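Local structure of Lmo2184 protein (Listeria monocytogenes serovar 1/2a, 5JOQ) at residues K148-D153 / N275-L280. The protein probably binds heme as the substrate-binding lipoprotein of an iron-uptake ABC transporter at the cell membrane. Sequence-based numbering, arbitrary orientation.
Sequences KDLTSD and NAPEAL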
loop_
_atom_site.group_PDB
_atom_site.type_symbol
_atom_site.label_atom_id
_atom_site.label_comp_id
_atom_site.label_asym_id
_atom_site.label_seq_id
_atom_site.Cartn_x
_atom_site.Cartn_y
_atom_site.Cartn_z
ATOM N N LYS A 148 16.518 25.142 19.927
ATOM C CA LYS A 148 17.382 26.167 19.335
ATOM C C LYS A 148 17.759 25.790 17.905
ATOM O O LYS A 148 17.732 26.624 16.996
ATOM C CB LYS A 148 18.643 26.313 20.176
ATOM C CG LYS A 148 19.544 27.426 19.753
ATOM C CD LYS A 148 20.787 27.461 20.638
ATOM C CE LYS A 148 21.845 28.421 20.075
ATOM N NZ LYS A 148 23.075 28.374 20.918
ATOM N N ASP A 149 18.154 24.530 17.708
ATOM C CA ASP A 149 18.550 24.042 16.386
ATOM C C ASP A 149 17.388 24.118 15.404
ATOM O O ASP A 149 17.547 24.586 14.276
ATOM C CB ASP A 149 19.058 22.601 16.491
ATOM C CG ASP A 149 20.431 22.503 17.164
ATOM O OD1 ASP A 149 21.123 23.547 17.295
ATOM O OD2 ASP A 149 20.821 21.375 17.561
ATOM N N LEU A 150 16.225 23.599 15.802
ATOM C CA LEU A 150 15.034 23.675 14.966
ATOM C C LEU A 150 14.711 25.112 14.589
ATOM O O LEU A 150 14.467 25.421 13.418
ATOM C CB LEU A 150 13.838 23.051 15.698
ATOM C CG LEU A 150 13.893 21.527 15.894
ATOM C CD1 LEU A 150 12.761 21.039 16.861
ATOM C CD2 LEU A 150 13.809 20.804 14.560
ATOM N N THR A 151 14.653 25.995 15.585
ATOM C CA THR A 151 14.300 27.383 15.320
ATOM C C THR A 151 15.297 28.041 14.382
ATOM O O THR A 151 14.913 28.859 13.541
ATOM C CB THR A 151 14.224 28.144 16.640
ATOM O OG1 THR A 151 13.077 27.670 17.358
ATOM C CG2 THR A 151 14.162 29.668 16.405
ATOM N N SER A 152 16.584 27.726 14.529
ATOM C CA SER A 152 17.567 28.279 13.602
ATOM C C SER A 152 17.267 27.852 12.164
ATOM O O SER A 152 17.353 28.667 11.232
ATOM C CB SER A 152 18.977 27.859 14.032
ATOM O OG SER A 152 19.920 28.233 13.054
ATOM N N ASP A 153 16.922 26.590 11.957
ATOM C CA ASP A 153 16.593 26.117 10.615
ATOM C C ASP A 153 15.323 26.776 10.060
ATOM O O ASP A 153 15.287 27.211 8.922
ATOM C CB ASP A 153 16.455 24.595 10.585
ATOM C CG ASP A 153 17.775 23.882 10.809
ATOM O OD1 ASP A 153 18.819 24.500 10.587
ATOM O OD2 ASP A 153 17.756 22.717 11.210
ATOM N N ASN A 275 12.065 15.616 11.171
ATOM C CA ASN A 275 12.277 15.716 9.732
ATOM C C ASN A 275 11.897 17.107 9.218
ATOM O O ASN A 275 12.195 17.454 8.097
ATOM C CB ASN A 275 11.357 14.757 8.971
ATOM C CG ASN A 275 11.785 13.329 9.074
ATOM O OD1 ASN A 275 12.880 13.037 9.499
ATOM N ND2 ASN A 275 10.922 12.436 8.651
ATOM N N ALA A 276 11.261 17.907 10.059
ATOM C CA ALA A 276 10.722 19.180 9.607
ATOM C C ALA A 276 11.691 20.123 8.925
ATOM O O ALA A 276 11.332 20.694 7.929
ATOM C CB ALA A 276 9.986 19.883 10.731
ATOM N N PRO A 277 12.954 20.258 9.480
ATOM C CA PRO A 277 13.839 21.172 8.743
ATOM C C PRO A 277 14.081 20.674 7.314
ATOM O O PRO A 277 14.022 21.466 6.404
ATOM C CB PRO A 277 15.118 21.180 9.568
ATOM C CG PRO A 277 14.638 20.965 10.946
ATOM C CD PRO A 277 13.684 19.850 10.756
ATOM N N GLU A 278 14.311 19.386 7.124
ATOM C CA GLU A 278 14.522 18.886 5.782
ATOM C C GLU A 278 13.258 19.097 4.928
ATOM O O GLU A 278 13.339 19.536 3.808
ATOM C CB GLU A 278 14.908 17.419 5.816
ATOM C CG GLU A 278 15.247 16.843 4.462
ATOM C CD GLU A 278 15.659 15.378 4.507
ATOM O OE1 GLU A 278 15.727 14.795 5.598
ATOM O OE2 GLU A 278 15.907 14.815 3.428
ATOM N N ALA A 279 12.106 18.803 5.506
ATOM C CA ALA A 279 10.828 18.963 4.814
ATOM C C ALA A 279 10.604 20.411 4.408
ATOM O O ALA A 279 10.171 20.694 3.281
ATOM C CB ALA A 279 9.686 18.485 5.708
ATOM N N LEU A 280 10.897 21.347 5.312
ATOM C CA LEU A 280 10.709 22.758 4.989
ATOM C C LEU A 280 11.625 23.196 3.847
ATOM O O LEU A 280 11.236 24.018 3.008
ATOM C CB LEU A 280 10.951 23.608 6.239
ATOM C CG LEU A 280 10.496 25.054 6.175
ATOM C CD1 LEU A 280 9.008 25.136 5.859
ATOM C CD2 LEU A 280 10.834 25.775 7.507
#
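Pro-277, in the first turn of helix 276-288, sets its ring against two residues one turn apart on helix 140-161, Leu-150 and Asp-153. The apolar part is the meeting of Leu-150 with the ring: methyl CD2 touches CG of Pro-277 at 3.7 Å and lies 3.9 Å from its CD. With CG of Leu-150 anti to the carbonyl carbon (chi1 -69°), the branch reaches across to the proline. The same leucine also packs on Leu-274 and on Gln-127 and Ile-130 of helix 123-136.

Family 8 solute-binding proteins have two lobes joined by a long helix, and helix 140-161 fits that backbone role; here the start of the C-terminal helix leans on its middle. The CA atoms of Asp-153 and Pro-277 stand 6.0 Å apart, the nearest CA pair of the two segments.

Asp-153 supplies van der Waals contacts from a polar side chain. Its CB lies 3.8 Å from CB of Pro-277, while OD2 comes up to the CB-CG edge of the ring, 3.5 Å from CB of Pro-277 and 3.6 Å from its CG. No hydrogen bond joins the two segments. One turn beyond Pro-277, in the conformer given, Leu-280 also packs on Ile-154 and Val-157 of helix 140-161, and also touches Leu-194 of helix 187-194.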